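Local coordinates for protein tRNA-splicing endonuclease (Sulfolobus tokodaii, PDB 2CV8) that probably cleaves precursor tRNA at both splice sites to release the intron, leaving 2',3'-cyclic phosphate and 5'-hydroxyl ends, at residues F87-S92 / V163-G168; Y110-A115 / L129-D134; K9-N14 / N43-L48; D17-Y22 / K37-I42. All blocks are in the same frame, centred on the assembly; numbering follows the deposited sequence.

Interaction 1: F87-S92 / V163-G168; sequences FRILYS and VNLTNG
Ser92 and Val163 form the tight end of this contact, where helix 87-99 of the catalytic C-terminal domain, an alpha/beta fold, packs on the start of the turn linking strand 157-163 to strand 170-178. Ser92 CB rests against both branches of the valine, 3.4 Å from Val163 CG1 and 3.7 Å from Val163 CG2. The second methyl also reaches back one helical turn to the backbone, with Val163 CG2 3.8 Å from Ile89 O. The serine hydroxyl bends onto its own helix: with OG anti to the carbonyl carbon (chi1 -68°), Ser92 OG donates to Arg88 O at 2.8 Å. That carbonyl also takes the helical bond from Ser92 N, and the two donors approach it from opposite faces of its plane. Replacing Ser92 by a glycine would probably open a gap beside the valine methyls and leave Arg88 O with only the helical N-H of this pair.

The other half is looser and turned to solvent. Leu165, exposed on the turn, spreads its two methyls over Arg88 and Ile89, setting Leu165 CD2 3.9 Å from Ile89 CG2. Arg88 offers only the root of its side chain here, and its extended arm leads away from the leucine. Ile89 and Leu165 both also touch Asp134 of strand 128-134. The two halves join where Leu165 CD1, 3.7 Å from Arg88 CB, comes within 4.1 Å of Ser92 OG.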
# COMPACT_ATOMS: atom_id res chain seq x y z
N PHE B 87 13.29 -14.66 0.59
CA PHE B 87 14.36 -14.50 1.55
C PHE B 87 15.13 -13.20 1.37
O PHE B 87 15.39 -12.51 2.35
CB PHE B 87 15.35 -15.66 1.46
CG PHE B 87 16.46 -15.58 2.48
CD1 PHE B 87 16.29 -16.10 3.77
CD2 PHE B 87 17.66 -14.91 2.18
CE1 PHE B 87 17.28 -15.96 4.74
CE2 PHE B 87 18.66 -14.76 3.15
CZ PHE B 87 18.47 -15.28 4.43
N ARG B 88 15.49 -12.86 0.13
CA ARG B 88 16.24 -11.63 -0.12
C ARG B 88 15.53 -10.38 0.38
O ARG B 88 16.12 -9.57 1.10
CB ARG B 88 16.54 -11.47 -1.62
CG ARG B 88 17.62 -12.39 -2.15
CD ARG B 88 18.26 -11.81 -3.40
NE ARG B 88 19.24 -12.71 -3.99
CZ ARG B 88 18.93 -13.79 -4.71
NH1 ARG B 88 17.66 -14.09 -4.94
NH2 ARG B 88 19.89 -14.56 -5.19
N ILE B 89 14.26 -10.20 0.01
CA ILE B 89 13.58 -9.00 0.45
C ILE B 89 13.26 -9.06 1.92
O ILE B 89 13.26 -8.01 2.59
CB ILE B 89 12.29 -8.74 -0.36
CG1 ILE B 89 11.28 -9.86 -0.16
CG2 ILE B 89 12.62 -8.61 -1.82
CD1 ILE B 89 9.93 -9.56 -0.77
N LEU B 90 13.00 -10.26 2.44
CA LEU B 90 12.68 -10.43 3.86
C LEU B 90 13.89 -10.16 4.76
O LEU B 90 13.76 -9.54 5.81
CB LEU B 90 12.15 -11.84 4.14
CG LEU B 90 10.73 -12.13 3.66
CD1 LEU B 90 10.41 -13.58 3.89
CD2 LEU B 90 9.72 -11.24 4.37
N TYR B 91 15.06 -10.64 4.35
CA TYR B 91 16.25 -10.41 5.14
C TYR B 91 16.65 -8.93 5.06
O TYR B 91 17.15 -8.35 6.02
CB TYR B 91 17.42 -11.28 4.67
CG TYR B 91 18.69 -11.01 5.46
CD1 TYR B 91 18.84 -11.49 6.76
CD2 TYR B 91 19.69 -10.19 4.94
CE1 TYR B 91 19.96 -11.15 7.53
CE2 TYR B 91 20.80 -9.85 5.69
CZ TYR B 91 20.94 -10.33 6.99
OH TYR B 91 22.04 -9.98 7.73
N SER B 92 16.43 -8.33 3.90
CA SER B 92 16.77 -6.92 3.72
C SER B 92 16.01 -6.04 4.69
O SER B 92 16.61 -5.15 5.31
CB SER B 92 16.50 -6.47 2.28
OG SER B 92 17.41 -7.10 1.38
N VAL B 163 12.17 -3.05 -1.00
CA VAL B 163 13.61 -3.23 -1.12
C VAL B 163 14.15 -3.27 -2.54
O VAL B 163 13.55 -3.89 -3.43
CB VAL B 163 14.03 -4.56 -0.43
CG1 VAL B 163 15.54 -4.74 -0.50
CG2 VAL B 163 13.57 -4.55 1.02
N ASN B 164 15.28 -2.61 -2.75
CA ASN B 164 15.97 -2.63 -4.03
C ASN B 164 17.11 -3.63 -3.82
O ASN B 164 18.05 -3.36 -3.07
CB ASN B 164 16.54 -1.26 -4.36
CG ASN B 164 17.46 -1.29 -5.57
OD1 ASN B 164 18.10 -0.29 -5.90
ND2 ASN B 164 17.53 -2.43 -6.24
N LEU B 165 17.04 -4.78 -4.47
CA LEU B 165 18.09 -5.77 -4.28
C LEU B 165 19.44 -5.35 -4.83
O LEU B 165 20.46 -5.96 -4.51
CB LEU B 165 17.68 -7.12 -4.88
CG LEU B 165 16.59 -7.89 -4.12
CD1 LEU B 165 16.90 -7.91 -2.62
CD2 LEU B 165 15.25 -7.24 -4.37
N THR B 166 19.45 -4.30 -5.65
CA THR B 166 20.71 -3.83 -6.22
C THR B 166 21.51 -2.99 -5.22
O THR B 166 22.54 -3.43 -4.73
CB THR B 166 20.47 -3.04 -7.51
OG1 THR B 166 19.81 -3.87 -8.47
CG2 THR B 166 21.80 -2.58 -8.10
N ASN B 167 21.02 -1.79 -4.92
CA ASN B 167 21.72 -0.92 -3.98
C ASN B 167 21.44 -1.23 -2.51
O ASN B 167 22.10 -0.69 -1.61
CB ASN B 167 21.39 0.55 -4.25
CG ASN B 167 19.92 0.85 -4.12
OD1 ASN B 167 19.25 0.33 -3.24
ND2 ASN B 167 19.41 1.71 -5.00
N GLY B 168 20.46 -2.10 -2.26
CA GLY B 168 20.11 -2.46 -0.90
C GLY B 168 19.32 -1.39 -0.14
O GLY B 168 19.05 -1.55 1.05

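Interaction 2: Y110-A115 / L129-D134; sequences YGADFA and LVIALD
Val130 O is approached by two successive amides: Phe114 N gives it a nearly straight bond (2.9 Å, 170°) in the carbonyl plane, and Asp113 N a weak, bent one (3.0 Å). Two residues facing one make a classic beta bulge at the start of this antiparallel hairpin, and Val130 N returns a bond to Phe114 O. The bulge brings the carboxylate of Asp113 alongside strand 128-134. A chi1 of -66° swings this group to the side of its own backbone N, and Asp113 OD2 accepts Ala132 N at 2.7 Å on its anti lone pair. The same oxygen is in a salt bridge with Arg86, which also binds Ala132 O. An alanine in place of Asp113 would probably leave the Ala132 amide and the Arg86 charge each without this mate.

Before the bulge, Leu129 crosses Tyr110 at about a right angle, its CD2 3.5 Å from Tyr110 CB. Ala112 CB fits between Leu129 CG and Ile131 CG1, 3.8 Å from the latter.

Tyr110 leads on to Lys156, a predicted active-site residue. Leu129 and Ile131 lie on Leu158 of strand 157-163, while across the sheet Leu90 and Val93 of helix 87-99 cover Asp113, Phe114 and Ala132.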
# COMPACT_ATOMS: atom_id res chain seq x y z
N TYR B 110 -0.52 -11.74 12.61
CA TYR B 110 -1.25 -10.55 12.19
C TYR B 110 -1.40 -10.44 10.69
O TYR B 110 -1.94 -9.45 10.19
CB TYR B 110 -0.57 -9.30 12.74
CG TYR B 110 -0.20 -9.40 14.20
CD1 TYR B 110 1.01 -9.97 14.60
CD2 TYR B 110 -1.08 -8.96 15.18
CE1 TYR B 110 1.34 -10.09 15.95
CE2 TYR B 110 -0.76 -9.07 16.54
CZ TYR B 110 0.45 -9.63 16.91
OH TYR B 110 0.76 -9.74 18.25
N GLY B 111 -0.92 -11.44 9.96
CA GLY B 111 -1.04 -11.39 8.51
C GLY B 111 -0.07 -10.41 7.87
O GLY B 111 -0.44 -9.61 7.01
N ALA B 112 1.18 -10.48 8.31
CA ALA B 112 2.23 -9.62 7.79
C ALA B 112 3.54 -10.36 7.98
O ALA B 112 3.57 -11.42 8.61
CB ALA B 112 2.26 -8.31 8.56
N ASP B 113 4.63 -9.82 7.44
CA ASP B 113 5.92 -10.46 7.57
C ASP B 113 6.53 -10.23 8.94
O ASP B 113 6.98 -11.16 9.59
CB ASP B 113 6.88 -9.95 6.50
CG ASP B 113 6.46 -10.35 5.10
OD1 ASP B 113 6.17 -11.55 4.89
OD2 ASP B 113 6.42 -9.45 4.22
N PHE B 114 6.52 -8.98 9.39
CA PHE B 114 7.10 -8.68 10.68
C PHE B 114 6.23 -7.88 11.63
O PHE B 114 5.30 -7.18 11.21
CB PHE B 114 8.41 -7.91 10.48
CG PHE B 114 9.36 -8.57 9.53
CD1 PHE B 114 9.73 -7.93 8.35
CD2 PHE B 114 9.91 -9.82 9.83
CE1 PHE B 114 10.64 -8.54 7.46
CE2 PHE B 114 10.81 -10.44 8.96
CZ PHE B 114 11.18 -9.80 7.77
N ALA B 115 6.55 -7.99 12.92
CA ALA B 115 5.88 -7.25 13.98
C ALA B 115 7.04 -6.47 14.61
O ALA B 115 7.78 -6.99 15.42
CB ALA B 115 5.27 -8.19 14.98
N LEU B 129 3.28 -3.32 12.02
CA LEU B 129 3.27 -4.47 11.13
C LEU B 129 3.90 -4.09 9.80
O LEU B 129 3.51 -3.10 9.18
CB LEU B 129 1.84 -4.95 10.92
CG LEU B 129 1.33 -6.04 11.86
CD1 LEU B 129 1.98 -5.95 13.23
CD2 LEU B 129 -0.17 -5.93 11.95
N VAL B 130 4.87 -4.88 9.37
CA VAL B 130 5.54 -4.59 8.12
C VAL B 130 5.45 -5.75 7.15
O VAL B 130 5.53 -6.92 7.53
CB VAL B 130 7.07 -4.26 8.34
CG1 VAL B 130 7.71 -3.86 7.02
CG2 VAL B 130 7.25 -3.15 9.36
N ILE B 131 5.29 -5.41 5.88
CA ILE B 131 5.23 -6.41 4.82
C ILE B 131 6.32 -6.03 3.83
O ILE B 131 6.26 -4.96 3.22
CB ILE B 131 3.87 -6.40 4.13
CG1 ILE B 131 2.85 -7.16 4.99
CG2 ILE B 131 4.00 -6.97 2.73
CD1 ILE B 131 1.44 -7.06 4.52
N ALA B 132 7.31 -6.91 3.70
CA ALA B 132 8.42 -6.67 2.79
C ALA B 132 8.01 -6.89 1.33
O ALA B 132 7.28 -7.83 1.02
CB ALA B 132 9.59 -7.56 3.15
N LEU B 133 8.51 -6.03 0.45
CA LEU B 133 8.19 -6.13 -0.96
C LEU B 133 9.36 -5.81 -1.86
O LEU B 133 10.27 -5.06 -1.51
CB LEU B 133 7.02 -5.19 -1.28
CG LEU B 133 5.82 -5.85 -1.94
CD1 LEU B 133 5.39 -7.10 -1.16
CD2 LEU B 133 4.70 -4.84 -2.01
N ASP B 134 9.32 -6.41 -3.05
CA ASP B 134 10.33 -6.22 -4.07
C ASP B 134 9.78 -5.05 -4.88
O ASP B 134 8.68 -5.13 -5.44
CB ASP B 134 10.46 -7.52 -4.86
CG ASP B 134 11.21 -7.36 -6.16
OD1 ASP B 134 11.98 -6.40 -6.33
OD2 ASP B 134 11.01 -8.25 -7.02

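Interaction 3: K9-N14 / N43-L48; sequences KILIKN and NSELIL
Ile12 and Leu46 lie side by side and point the same way, with Ile12 CB 3.6 Å from Leu46 CB. On the same face Ile10 pairs with Leu48, and Ile12 CG1 reaches across to Leu48 CD1 at 4.4 Å, so the four aliphatic chains form one continuous patch. The face carrying Leu11 and Ile47 is more open. Leu11, with CG anti to the backbone N (chi1 -173°), lies alongside Glu45 and sets its CD1 4.0 Å from Glu45 CG and 4.2 Å from Ile47 CG1. Farther along, the aliphatic arm of Lys9 passes Ile47 CG2, nearest at CD, before its amine leads off.

Between these two layers of side chains runs an antiparallel strand pair of the N-terminal domain, the N-to-C directions of its short segments 157° apart. Ile10 and Leu48 exchange two bonds, the shorter being Ile10 N to Leu48 O at 2.7 Å. Ile12 N binds Leu46 O at 2.9 Å, whereas the return bond from Leu46 N to Ile12 O is weak and bent (134°).

Strand 2-6 flanks strand 9-12, where Leu11 touches Val6, and strand 29-30 flanks strand 46-49. Helix 15-25 lies over the Ile12 and Leu46 face, resting Ala18 on both and Ile21 on Ile12. At the N-cap of that helix Asn14, a poorly ordered residue, turns its OD1 to Asp17 N; on the other segment, Ser44 OG donates to Ile31 O.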
# COMPACT_ATOMS: atom_id res chain seq x y z
N LYS B 9 15.54 -24.05 9.50
CA LYS B 9 15.63 -23.40 10.79
C LYS B 9 16.92 -23.72 11.54
O LYS B 9 17.67 -24.62 11.16
CB LYS B 9 14.41 -23.76 11.63
CG LYS B 9 13.17 -23.02 11.17
CD LYS B 9 11.97 -23.29 12.06
CE LYS B 9 10.84 -22.32 11.73
NZ LYS B 9 10.52 -22.31 10.26
N ILE B 10 17.18 -22.96 12.61
CA ILE B 10 18.37 -23.15 13.41
C ILE B 10 18.04 -23.45 14.86
O ILE B 10 17.38 -22.67 15.54
CB ILE B 10 19.28 -21.92 13.31
CG1 ILE B 10 19.84 -21.85 11.89
CG2 ILE B 10 20.40 -21.99 14.33
CD1 ILE B 10 20.58 -20.59 11.59
N LEU B 11 18.53 -24.59 15.33
CA LEU B 11 18.29 -25.06 16.68
C LEU B 11 19.35 -24.62 17.68
O LEU B 11 20.55 -24.71 17.41
CB LEU B 11 18.21 -26.59 16.64
CG LEU B 11 17.80 -27.39 17.87
CD1 LEU B 11 16.32 -27.15 18.17
CD2 LEU B 11 18.06 -28.86 17.61
N ILE B 12 18.91 -24.13 18.84
CA ILE B 12 19.83 -23.73 19.90
C ILE B 12 19.54 -24.72 21.03
O ILE B 12 18.58 -24.52 21.80
CB ILE B 12 19.57 -22.30 20.42
CG1 ILE B 12 19.78 -21.28 19.29
CG2 ILE B 12 20.50 -21.99 21.60
CD1 ILE B 12 21.22 -21.10 18.87
N LYS B 13 20.35 -25.77 21.13
CA LYS B 13 20.17 -26.82 22.14
C LYS B 13 20.55 -26.47 23.57
O LYS B 13 19.94 -26.95 24.52
CB LYS B 13 20.90 -28.09 21.70
CG LYS B 13 22.36 -27.87 21.35
CD LYS B 13 22.89 -28.99 20.46
CE LYS B 13 22.16 -29.03 19.12
NZ LYS B 13 22.72 -30.03 18.16
N ASN B 14 21.57 -25.63 23.75
CA ASN B 14 22.00 -25.22 25.08
C ASN B 14 21.06 -24.15 25.65
O ASN B 14 20.89 -23.09 25.04
CB ASN B 14 23.43 -24.68 25.03
CG ASN B 14 23.87 -24.05 26.34
OD1 ASN B 14 23.27 -23.08 26.81
ND2 ASN B 14 24.92 -24.60 26.93
N ASN B 43 12.88 -22.74 29.03
CA ASN B 43 13.48 -24.00 29.46
C ASN B 43 13.59 -24.99 28.32
O ASN B 43 14.00 -26.13 28.52
CB ASN B 43 12.66 -24.64 30.58
CG ASN B 43 12.69 -23.83 31.84
OD1 ASN B 43 11.97 -22.83 31.98
ND2 ASN B 43 13.54 -24.24 32.78
N SER B 44 13.20 -24.55 27.14
CA SER B 44 13.27 -25.42 25.98
C SER B 44 14.16 -24.77 24.94
O SER B 44 14.32 -23.56 24.92
CB SER B 44 11.87 -25.67 25.42
OG SER B 44 11.23 -24.45 25.09
N GLU B 45 14.74 -25.60 24.08
CA GLU B 45 15.62 -25.14 23.02
C GLU B 45 15.07 -23.94 22.27
O GLU B 45 13.89 -23.89 21.93
CB GLU B 45 15.90 -26.29 22.04
CG GLU B 45 14.76 -27.25 21.83
CD GLU B 45 14.79 -28.41 22.81
OE1 GLU B 45 14.03 -29.38 22.62
OE2 GLU B 45 15.58 -28.34 23.77
N LEU B 46 15.93 -22.97 22.03
CA LEU B 46 15.55 -21.76 21.33
C LEU B 46 15.56 -22.07 19.84
O LEU B 46 16.50 -22.66 19.33
CB LEU B 46 16.58 -20.66 21.66
CG LEU B 46 16.29 -19.16 21.48
CD1 LEU B 46 16.57 -18.72 20.06
CD2 LEU B 46 14.83 -18.88 21.88
N ILE B 47 14.49 -21.69 19.15
CA ILE B 47 14.44 -21.92 17.71
C ILE B 47 14.51 -20.62 16.91
O ILE B 47 13.67 -19.74 17.05
CB ILE B 47 13.18 -22.71 17.33
CG1 ILE B 47 13.41 -24.18 17.71
CG2 ILE B 47 12.89 -22.59 15.84
CD1 ILE B 47 12.43 -25.14 17.12
N LEU B 48 15.55 -20.51 16.09
CA LEU B 48 15.76 -19.32 15.27
C LEU B 48 15.48 -19.62 13.82
O LEU B 48 15.79 -20.70 13.32
CB LEU B 48 17.21 -18.83 15.39
CG LEU B 48 17.73 -18.24 16.71
CD1 LEU B 48 19.21 -17.89 16.54
CD2 LEU B 48 16.90 -17.00 17.10

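Interaction 4: D17-Y22 / K37-I42; sequences DARLIY and KSAEEI
Arg19 leaves helix 15-25 with its side chain on the side of its own backbone N (chi1 -72°) and, extended from CG to NE, runs along the 37-42 loop to Ile42. One turn on, Tyr22 has CG anti to its backbone N (chi1 -172°), which lays the ring against Ala39 and the isoleucine side chain.

Arg19 grips one oxygen side-on with two nitrogens: NE lies 2.6 Å and NH2 2.8 Å from Ile42 O, which sits near the guanidinium plane. NE meets this carbonyl in the carbonyl plane, whereas NH2 stands 39° above it. Glu40 O lies over one guanidinium face without a hydrogen bond. On the solvent side Glu40 OE1 is 3.8 Å from Arg19 NH1, a long salt bridge of charges alone, the oxygen standing well out of the guanidinium plane.

Ile42 CD1 lies over the Tyr22 ring, 3.7 Å from its centroid, in a CH-pi contact, while Ala39 CB touches the ring's edge, 3.7 Å from Tyr22 CD2. The far end of the tyrosine is held too, since its OH bonds to Pro36 O.

Thus a short 3-10 segment at Ala39 and Glu40 is clasped onto the helix of the N-terminal domain from both ends. The guanidinium charge probably polarises the Ile42 carbonyl and strengthens the double grip, whereas Glu40, with no N-H aimed at its carboxylate, is likely to add only diffuse attraction.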
# COMPACT_ATOMS: atom_id res chain seq x y z
N ASP B 17 22.82 -20.66 26.43
CA ASP B 17 23.03 -19.99 25.15
C ASP B 17 21.69 -19.47 24.64
O ASP B 17 21.59 -18.34 24.18
CB ASP B 17 23.61 -20.99 24.14
CG ASP B 17 25.06 -21.32 24.41
OD1 ASP B 17 25.42 -21.48 25.60
OD2 ASP B 17 25.84 -21.42 23.44
N ALA B 18 20.67 -20.32 24.75
CA ALA B 18 19.32 -19.96 24.33
C ALA B 18 18.87 -18.70 25.06
O ALA B 18 18.62 -17.68 24.42
CB ALA B 18 18.37 -21.10 24.63
N ARG B 19 18.78 -18.76 26.38
CA ARG B 19 18.35 -17.62 27.19
C ARG B 19 19.16 -16.35 26.92
O ARG B 19 18.63 -15.25 27.06
CB ARG B 19 18.44 -17.96 28.68
CG ARG B 19 17.37 -18.93 29.14
CD ARG B 19 17.55 -19.29 30.59
NE ARG B 19 16.44 -20.10 31.09
CZ ARG B 19 16.38 -20.60 32.32
NH1 ARG B 19 17.36 -20.37 33.18
NH2 ARG B 19 15.32 -21.31 32.70
N LEU B 20 20.43 -16.51 26.56
CA LEU B 20 21.28 -15.36 26.28
C LEU B 20 20.92 -14.74 24.93
O LEU B 20 20.71 -13.52 24.83
CB LEU B 20 22.76 -15.77 26.29
CG LEU B 20 23.28 -16.34 27.61
CD1 LEU B 20 24.76 -16.63 27.49
CD2 LEU B 20 23.01 -15.36 28.74
N ILE B 21 20.84 -15.58 23.91
CA ILE B 21 20.49 -15.13 22.57
C ILE B 21 19.12 -14.44 22.58
O ILE B 21 18.88 -13.49 21.84
CB ILE B 21 20.45 -16.33 21.59
CG1 ILE B 21 21.84 -16.98 21.51
CG2 ILE B 21 20.01 -15.86 20.21
CD1 ILE B 21 21.90 -18.27 20.73
N TYR B 22 18.23 -14.93 23.43
CA TYR B 22 16.89 -14.37 23.53
C TYR B 22 16.95 -13.05 24.29
O TYR B 22 16.26 -12.10 23.95
CB TYR B 22 15.96 -15.34 24.25
CG TYR B 22 14.52 -14.91 24.23
CD1 TYR B 22 13.76 -15.01 23.05
CD2 TYR B 22 13.91 -14.39 25.36
CE1 TYR B 22 12.43 -14.60 23.02
CE2 TYR B 22 12.58 -13.98 25.34
CZ TYR B 22 11.85 -14.08 24.16
OH TYR B 22 10.53 -13.69 24.15
N LYS B 37 7.77 -13.84 28.56
CA LYS B 37 7.85 -12.47 29.06
C LYS B 37 9.35 -12.16 29.17
O LYS B 37 9.83 -11.17 28.63
CB LYS B 37 7.20 -12.36 30.44
CG LYS B 37 5.72 -12.72 30.46
CD LYS B 37 5.38 -13.61 31.66
CE LYS B 37 5.78 -12.97 32.98
NZ LYS B 37 4.99 -11.74 33.28
N SER B 38 10.07 -13.04 29.86
CA SER B 38 11.52 -12.90 30.04
C SER B 38 12.23 -14.18 29.61
O SER B 38 11.60 -15.23 29.47
CB SER B 38 11.85 -12.61 31.50
OG SER B 38 11.31 -13.61 32.35
N ALA B 39 13.54 -14.08 29.40
CA ALA B 39 14.32 -15.25 29.00
C ALA B 39 14.38 -16.19 30.21
O ALA B 39 14.75 -17.36 30.12
CB ALA B 39 15.72 -14.83 28.60
N GLU B 40 13.97 -15.63 31.34
CA GLU B 40 13.97 -16.33 32.60
C GLU B 40 13.01 -17.53 32.57
O GLU B 40 13.26 -18.55 33.20
CB GLU B 40 13.58 -15.33 33.69
CG GLU B 40 14.04 -15.66 35.09
CD GLU B 40 15.45 -16.16 35.15
OE1 GLU B 40 15.66 -17.37 34.89
OE2 GLU B 40 16.36 -15.35 35.45
N GLU B 41 11.93 -17.41 31.81
CA GLU B 41 10.97 -18.52 31.73
C GLU B 41 11.19 -19.48 30.56
O GLU B 41 10.30 -20.26 30.22
CB GLU B 41 9.53 -17.97 31.73
CG GLU B 41 9.27 -16.78 30.81
CD GLU B 41 7.92 -16.12 31.08
OE1 GLU B 41 6.88 -16.80 30.94
OE2 GLU B 41 7.91 -14.91 31.42
N ILE B 42 12.37 -19.44 29.96
CA ILE B 42 12.70 -20.32 28.83
C ILE B 42 13.42 -21.57 29.34
O ILE B 42 14.46 -21.46 30.01
CB ILE B 42 13.62 -19.61 27.79
CG1 ILE B 42 12.87 -18.45 27.12
CG2 ILE B 42 14.10 -20.62 26.73
CD1 ILE B 42 13.71 -17.65 26.12

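How the interactions relate
From the N terminus, strand 9-12 leads straight into helix 15-25; interaction 3 starts on the strand and interaction 4 on the helix. Interaction 4 closes the inner loop, tying the helix to the 37-42 loop. Interaction 3 closes the outer one around it when the chain returns as strand 46-49, and the two touch where Ala18 packs on Leu46. In the catalytic domain, interaction 2 closes a hairpin nested inside the long loop that interaction 1 closes between helix 87-99 and the turn after strand 157-163. They meet through Leu90 against Asp113 and Phe114. The two nested pairs follow in series, on opposite sides of the chain's centre, and do not touch.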